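HpuA (Kingella denitrificans ATCC 33394, PDB 5EC6) probably serves as an outer-membrane lipoprotein receptor that binds haemoglobin, so that iron can be taken from it. Local coordinates at residues 128-133 against 176-181; 191-196 against 224-229; 233-238 against 251-256. One frame throughout, in Å; residues are numbered along the deposited sequence.

Overall arrangement
All three contacts lie in the antiparallel beta fold of this single chain and follow one another along the sequence without overlap. Contact 1 is the most central, about 8 Å from the chain centre, and sets a loop against strand 174-185. Contact 2 has its centre about 11 Å from that of contact 1, and Tyr194 and Ser192 bond directly to the residues of contact 1. Contact 3 is the most peripheral. Its centre is about 13 Å from that of contact 2, and strands 220-225 and 235-243 pair side by side between them. The series thus runs from the buried interior to a hairpin whose contact is centred about 19 Å from the chain centre.

Contact 1: 128-133 against 176-181; sequences MNALRL and TYEVIG
A one-turn 3-10 segment, residues 129-131, rests on strand 174-185 of the beta fold, with Ala130 meeting Glu178 and Ile180. The methyl CB of Ala130 points at the strand. Ala130 CB lies 3.2 Å from Glu178 O and 3.7 Å from Ile180 CD1. Ile180 reaches it with CG1 beside its own backbone N (chi1 -63°). Leu131 lies nearby, but the detail of its approach to Ile180 is doubtful. The segment belongs to the loop between strands 115-118 and 136-142, which here covers the strand between Glu178 and Ile180. Polar links are made through water. One water takes an N-H from Asn129 ND2 at 2.7 Å and donates to Glu178 OE1 at 2.7 Å. A second donates to Glu178 OE2 at 2.6 Å, and its bond from Asn129 N is weak. Glu178 CG is anti to the backbone N (chi1 -176°), and the extended chain carries the carboxylate to these waters. A long, weak ion pair from OE1 to Arg305 would probably help to keep the buried group charged. OE2 is also hydrogen-bonded to Tyr194 OH, which also accepts a hydrogen bond from Ala130 N.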
# COMPACT_ATOMS: atom_id res chain seq x y z
N MET A 128 -5.21 13.96 3.07
CA MET A 128 -4.07 13.20 2.59
C MET A 128 -4.53 11.87 2.05
O MET A 128 -4.50 10.83 2.71
CB MET A 128 -3.02 13.01 3.65
CG MET A 128 -2.41 14.35 4.07
SD MET A 128 -0.66 14.28 4.45
CE MET A 128 -0.60 12.73 5.28
N ASN A 129 -4.95 11.98 0.82
CA ASN A 129 -5.67 10.95 0.20
C ASN A 129 -4.85 9.68 -0.04
O ASN A 129 -5.45 8.63 -0.07
CB ASN A 129 -6.23 11.45 -1.11
CG ASN A 129 -7.37 12.44 -0.93
OD1 ASN A 129 -7.99 12.54 0.15
ND2 ASN A 129 -7.64 13.18 -1.98
N ALA A 130 -3.52 9.78 -0.19
CA ALA A 130 -2.71 8.55 -0.46
C ALA A 130 -2.79 7.55 0.67
O ALA A 130 -2.57 6.38 0.48
CB ALA A 130 -1.27 8.89 -0.73
N LEU A 131 -3.06 8.05 1.89
CA LEU A 131 -3.00 7.24 3.09
C LEU A 131 -4.29 6.51 3.35
O LEU A 131 -4.31 5.61 4.17
CB LEU A 131 -2.75 8.14 4.31
CG LEU A 131 -1.51 9.02 4.41
CD1 LEU A 131 -1.73 9.96 5.58
CD2 LEU A 131 -0.27 8.15 4.62
N ARG A 132 -5.36 6.93 2.68
CA ARG A 132 -6.69 6.45 2.95
C ARG A 132 -6.96 5.12 2.25
O ARG A 132 -7.92 4.97 1.49
CB ARG A 132 -7.72 7.45 2.44
CG ARG A 132 -7.65 8.88 2.96
CD ARG A 132 -8.78 9.70 2.32
NE ARG A 132 -8.99 11.00 2.96
CZ ARG A 132 -9.57 11.16 4.16
NH1 ARG A 132 -10.01 10.11 4.85
NH2 ARG A 132 -9.70 12.38 4.68
N LEU A 133 -6.11 4.16 2.50
CA LEU A 133 -6.21 2.90 1.80
C LEU A 133 -7.28 2.13 2.52
O LEU A 133 -7.38 2.28 3.75
CB LEU A 133 -4.88 2.18 1.88
CG LEU A 133 -3.72 2.96 1.28
CD1 LEU A 133 -2.41 2.28 1.65
CD2 LEU A 133 -3.84 3.02 -0.19
N THR A 176 -4.63 7.88 -12.76
CA THR A 176 -3.56 8.49 -11.98
C THR A 176 -3.79 8.24 -10.50
O THR A 176 -4.89 8.45 -9.96
CB THR A 176 -3.51 9.99 -12.31
OG1 THR A 176 -3.18 10.14 -13.70
CG2 THR A 176 -2.51 10.72 -11.51
N TYR A 177 -2.70 7.86 -9.84
CA TYR A 177 -2.69 7.45 -8.43
C TYR A 177 -1.77 8.40 -7.65
O TYR A 177 -0.75 8.86 -8.14
CB TYR A 177 -2.19 6.01 -8.29
CG TYR A 177 -3.06 4.97 -8.97
CD1 TYR A 177 -2.95 4.74 -10.36
CD2 TYR A 177 -3.99 4.24 -8.26
CE1 TYR A 177 -3.78 3.86 -11.00
CE2 TYR A 177 -4.80 3.33 -8.87
CZ TYR A 177 -4.73 3.13 -10.25
OH TYR A 177 -5.53 2.21 -10.89
N GLU A 178 -2.18 8.66 -6.41
CA GLU A 178 -1.47 9.54 -5.48
C GLU A 178 -0.90 8.57 -4.46
O GLU A 178 -1.66 7.90 -3.79
CB GLU A 178 -2.48 10.51 -4.86
CG GLU A 178 -1.88 11.56 -3.93
CD GLU A 178 -2.83 12.74 -3.71
OE1 GLU A 178 -3.64 13.09 -4.64
OE2 GLU A 178 -2.81 13.32 -2.58
N VAL A 179 0.43 8.52 -4.35
CA VAL A 179 1.09 7.42 -3.65
C VAL A 179 2.11 7.94 -2.61
O VAL A 179 2.61 9.09 -2.71
CB VAL A 179 1.79 6.40 -4.60
CG1 VAL A 179 0.82 5.90 -5.66
CG2 VAL A 179 3.04 6.93 -5.25
N ILE A 180 2.50 7.04 -1.74
CA ILE A 180 3.61 7.27 -0.82
C ILE A 180 4.58 6.11 -0.93
O ILE A 180 4.18 4.95 -1.02
CB ILE A 180 3.10 7.37 0.62
CG1 ILE A 180 2.15 8.58 0.79
CG2 ILE A 180 4.27 7.46 1.61
CD1 ILE A 180 1.24 8.39 1.97
N GLY A 181 5.87 6.45 -0.95
CA GLY A 181 6.97 5.49 -0.89
C GLY A 181 7.58 5.43 0.49
O GLY A 181 7.59 6.45 1.21
O HOH W 1 -6.23 12.56 -4.16
O HOH W 2 -4.75 14.54 -1.41

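Contact 2: 191-196 against 224-229; sequences TSSYET and TIVGNS
The backbones come closest at Ser192 and Gly227, whose CA atoms are 5.1 Å apart, and one main-chain bond joins the two segments, from Ser193 N to Val226 O (3.0 Å). The contact lies at strand ends in the beta fold: segment 191-196 turns out of strand 188-191, and segment 224-229 leaves strand 220-225 at Ile225. Asn228 is the main side-chain link. Its ND2 gives one N-H to the backbone O of Thr191 at 2.9 Å, nearly straight at 173°. That oxygen lies in the amide plane of Asn228, and ND2 lies in the carbonyl plane of Thr191. The other N-H of Asn228 ND2 goes to Ser193 OG at 3.0 Å, which also sits close to the amide plane. Two acceptors on segment 191-196 thus use both amide hydrogens and fix the rotation of the amide. Asn228 CG stands between the backbone N and the carbonyl carbon (chi1 53°), and this turns the amide toward Thr191 and Ser193. At its other end, OD1 accepts from the backbone N atoms of Glu230 and Phe231, so the side chain also ties its own loop together. Ser192 packs against Ile225, its CB 3.5 Å from Ile225 CG2. The hydroxyl of Ser192 is bonded elsewhere, to Gly181 N on strand 174-185. One water bridges the two segments: it lies 2.8 Å from Ser193 OG and donates to the backbone O of Gly227 at 3.0 Å.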
# COMPACT_ATOMS: atom_id res chain seq x y z
N THR A 191 9.84 8.31 4.50
CA THR A 191 8.75 8.43 3.52
C THR A 191 8.98 9.54 2.52
O THR A 191 9.67 10.56 2.77
CB THR A 191 7.39 8.55 4.21
OG1 THR A 191 7.43 9.58 5.24
CG2 THR A 191 6.99 7.23 4.81
N SER A 192 8.39 9.35 1.34
CA SER A 192 8.45 10.33 0.27
C SER A 192 7.68 11.60 0.63
O SER A 192 6.79 11.60 1.46
CB SER A 192 7.88 9.71 -1.02
OG SER A 192 6.57 9.27 -0.82
N SER A 193 8.07 12.71 -0.01
CA SER A 193 7.53 14.03 0.39
C SER A 193 6.08 14.14 0.11
O SER A 193 5.59 13.80 -0.99
CB SER A 193 8.27 15.16 -0.31
OG SER A 193 9.64 15.14 0.04
N TYR A 194 5.33 14.65 1.08
CA TYR A 194 3.90 14.76 0.92
C TYR A 194 3.40 15.89 1.78
O TYR A 194 3.50 15.81 3.01
CB TYR A 194 3.22 13.47 1.34
CG TYR A 194 1.82 13.23 0.88
CD1 TYR A 194 1.27 13.86 -0.26
CD2 TYR A 194 1.02 12.30 1.54
CE1 TYR A 194 0.01 13.56 -0.69
CE2 TYR A 194 -0.26 12.01 1.14
CZ TYR A 194 -0.78 12.64 0.01
OH TYR A 194 -2.06 12.29 -0.35
N GLU A 195 2.80 16.88 1.12
CA GLU A 195 2.17 18.02 1.80
C GLU A 195 0.96 18.41 1.01
O GLU A 195 1.03 18.60 -0.23
CB GLU A 195 3.12 19.22 1.88
CG GLU A 195 2.45 20.47 2.45
CD GLU A 195 3.40 21.65 2.64
OE1 GLU A 195 4.63 21.52 2.44
OE2 GLU A 195 2.87 22.71 3.06
N THR A 196 -0.18 18.51 1.68
CA THR A 196 -1.39 18.96 1.00
C THR A 196 -1.89 20.21 1.70
O THR A 196 -1.34 20.59 2.75
CB THR A 196 -2.46 17.87 0.99
OG1 THR A 196 -2.76 17.50 2.33
CG2 THR A 196 -1.93 16.64 0.24
N THR A 224 6.97 9.35 -10.58
CA THR A 224 8.10 9.55 -9.71
C THR A 224 7.67 9.59 -8.27
O THR A 224 6.75 10.34 -7.90
CB THR A 224 8.83 10.87 -10.06
OG1 THR A 224 9.33 10.78 -11.40
CG2 THR A 224 9.99 11.13 -9.10
N ILE A 225 8.38 8.81 -7.46
CA ILE A 225 8.24 8.87 -6.02
C ILE A 225 9.29 9.91 -5.52
O ILE A 225 10.49 9.69 -5.67
CB ILE A 225 8.44 7.52 -5.39
CG1 ILE A 225 7.33 6.55 -5.83
CG2 ILE A 225 8.37 7.64 -3.84
CD1 ILE A 225 7.57 5.14 -5.43
N VAL A 226 8.78 11.00 -4.97
CA VAL A 226 9.60 12.20 -4.67
C VAL A 226 10.36 12.05 -3.34
O VAL A 226 9.76 11.85 -2.30
CB VAL A 226 8.68 13.42 -4.65
CG1 VAL A 226 9.49 14.70 -4.33
CG2 VAL A 226 8.02 13.57 -5.98
N GLY A 227 11.67 12.20 -3.41
CA GLY A 227 12.55 12.09 -2.28
C GLY A 227 12.73 13.37 -1.47
O GLY A 227 12.12 14.41 -1.77
N ASN A 228 13.56 13.22 -0.44
CA ASN A 228 13.89 14.32 0.49
C ASN A 228 15.10 13.86 1.29
O ASN A 228 15.70 12.83 1.02
CB ASN A 228 12.69 14.64 1.37
CG ASN A 228 12.15 13.40 2.07
OD1 ASN A 228 12.83 12.82 2.88
ND2 ASN A 228 10.92 12.93 1.67
N SER A 229 15.54 14.70 2.25
CA SER A 229 16.75 14.39 3.01
C SER A 229 16.66 13.12 3.81
O SER A 229 17.68 12.55 4.08
CB SER A 229 17.04 15.54 4.00
OG SER A 229 15.98 15.68 4.94
O HOH W 3 10.69 17.09 -1.62

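Contact 3: 233-238 against 251-256; sequences DSIEMR and ASSGGH
Glu236 and Ser252 form an antiparallel hydrogen-bonded pair, with main-chain bonds in both directions. Glu236 N donates to Ser252 O at 2.9 Å, and Ser252 N donates to Glu236 O at the same length. Met237 and Ala251 follow as a non-hydrogen-bonded pair, their CA atoms 4.2 Å apart. Side-chain hydrogen bonds extend this ladder. Ser253 OG is anti to its backbone N (chi1 -173°) and donates to Ser234 O at 2.9 Å, from well above the carbonyl plane. The same hydroxyl is also bonded to Arg183. A water donates to Ser234 O as well, and its bond from Gly254 N is weak. On the face carrying Glu236 and Ser252, Arg238 bends at chi2 (-66°) and brings its guanidinium over to Ser252. Arg238 NE donates to Ser252 OG at 2.8 Å and 162°, with the hydroxyl oxygen near the guanidinium plane; a weak second bond comes from NH2. The charges make one pair within segment 233-238. In one of two Glu236 conformers, OE1 lies over a face of the Arg238 guanidinium, near NH2, and no N-H points at it. The apolar contacts are on the other face of the strands. Ala251 CB meets Ile235 CG2 at 3.8 Å and Met237 SD at 4.1 Å, and Val260 of the next strand touches both Met237 and Ala251. Beyond Ser253 the chain reverses in a type I' turn through Gly254 and Gly255, both at positive phi, and enters strand 256-265. Strands 235-243 and 246-253 thus make a beta hairpin, and the tight turn leads into a second one, both part of the closed antiparallel ring of strands that makes the beta barrel.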
# COMPACT_ATOMS: atom_id res chain seq x y z
N ASP A 233 17.09 9.74 -2.53
CA ASP A 233 16.86 10.17 -3.90
C ASP A 233 15.44 9.72 -4.30
O ASP A 233 14.94 8.66 -3.88
CB ASP A 233 17.86 9.60 -4.84
CG ASP A 233 19.29 10.12 -4.57
OD1 ASP A 233 19.41 11.31 -4.16
OD2 ASP A 233 20.24 9.37 -4.81
N SER A 234 14.83 10.53 -5.13
CA SER A 234 13.57 10.15 -5.78
C SER A 234 13.74 8.82 -6.52
O SER A 234 14.81 8.46 -6.97
CB SER A 234 13.09 11.23 -6.74
OG SER A 234 12.83 12.45 -6.04
N ILE A 235 12.60 8.13 -6.73
CA ILE A 235 12.59 6.90 -7.53
C ILE A 235 11.75 7.18 -8.77
O ILE A 235 10.55 7.47 -8.67
CB ILE A 235 11.97 5.71 -6.75
CG1 ILE A 235 12.80 5.37 -5.52
CG2 ILE A 235 11.84 4.51 -7.68
CD1 ILE A 235 12.12 4.37 -4.57
N GLU A 236 12.40 7.19 -9.92
CA GLU A 236 11.73 7.47 -11.18
C GLU A 236 11.40 6.17 -11.90
O GLU A 236 12.28 5.38 -12.18
CB GLU A 236 12.58 8.36 -12.08
CG GLU A 236 11.89 8.72 -13.37
CD GLU A 236 12.55 9.82 -14.19
OE1 GLU A 236 13.65 10.25 -13.80
OE2 GLU A 236 11.92 10.26 -15.17
N MET A 237 10.13 5.97 -12.23
CA MET A 237 9.76 4.78 -13.05
C MET A 237 10.33 4.96 -14.42
O MET A 237 10.22 6.06 -14.98
CB MET A 237 8.24 4.65 -13.11
CG MET A 237 7.61 4.46 -11.73
SD MET A 237 8.07 2.91 -10.96
CE MET A 237 7.37 3.13 -9.32
N ARG A 238 10.98 3.92 -14.96
CA ARG A 238 11.63 3.98 -16.25
C ARG A 238 10.91 3.20 -17.35
O ARG A 238 10.65 3.75 -18.43
CB ARG A 238 13.08 3.55 -16.15
CG ARG A 238 13.94 4.55 -15.34
CD ARG A 238 14.07 5.89 -16.01
NE ARG A 238 15.00 6.75 -15.32
CZ ARG A 238 15.40 7.95 -15.75
NH1 ARG A 238 14.97 8.44 -16.90
NH2 ARG A 238 16.28 8.65 -15.02
N ALA A 251 13.04 0.95 -12.57
CA ALA A 251 13.05 2.30 -12.06
C ALA A 251 14.48 2.68 -11.73
O ALA A 251 15.34 1.80 -11.68
CB ALA A 251 12.16 2.43 -10.82
N SER A 252 14.73 3.98 -11.54
CA SER A 252 16.07 4.47 -11.19
C SER A 252 16.01 5.31 -9.97
O SER A 252 15.01 6.02 -9.70
CB SER A 252 16.68 5.27 -12.35
OG SER A 252 15.88 6.37 -12.68
N SER A 253 17.12 5.30 -9.24
CA SER A 253 17.27 6.20 -8.12
C SER A 253 18.75 6.44 -7.89
O SER A 253 19.49 5.50 -7.69
CB SER A 253 16.64 5.57 -6.89
OG SER A 253 16.62 6.49 -5.79
N GLY A 254 19.17 7.70 -8.00
CA GLY A 254 20.60 7.97 -7.78
C GLY A 254 21.59 7.18 -8.63
O GLY A 254 22.70 6.86 -8.16
N GLY A 255 21.21 6.88 -9.85
CA GLY A 255 22.08 6.13 -10.75
C GLY A 255 21.95 4.63 -10.69
O GLY A 255 22.52 3.93 -11.52
N HIS A 256 21.20 4.13 -9.70
CA HIS A 256 20.98 2.70 -9.52
C HIS A 256 19.66 2.29 -10.16
O HIS A 256 18.67 3.03 -10.08
CB HIS A 256 20.88 2.41 -8.04
CG HIS A 256 22.08 2.82 -7.24
ND1 HIS A 256 23.21 2.05 -7.18
CD2 HIS A 256 22.30 3.92 -6.48
CE1 HIS A 256 24.10 2.67 -6.41
NE2 HIS A 256 23.58 3.80 -5.98
O HOH W 4 16.40 9.63 -8.73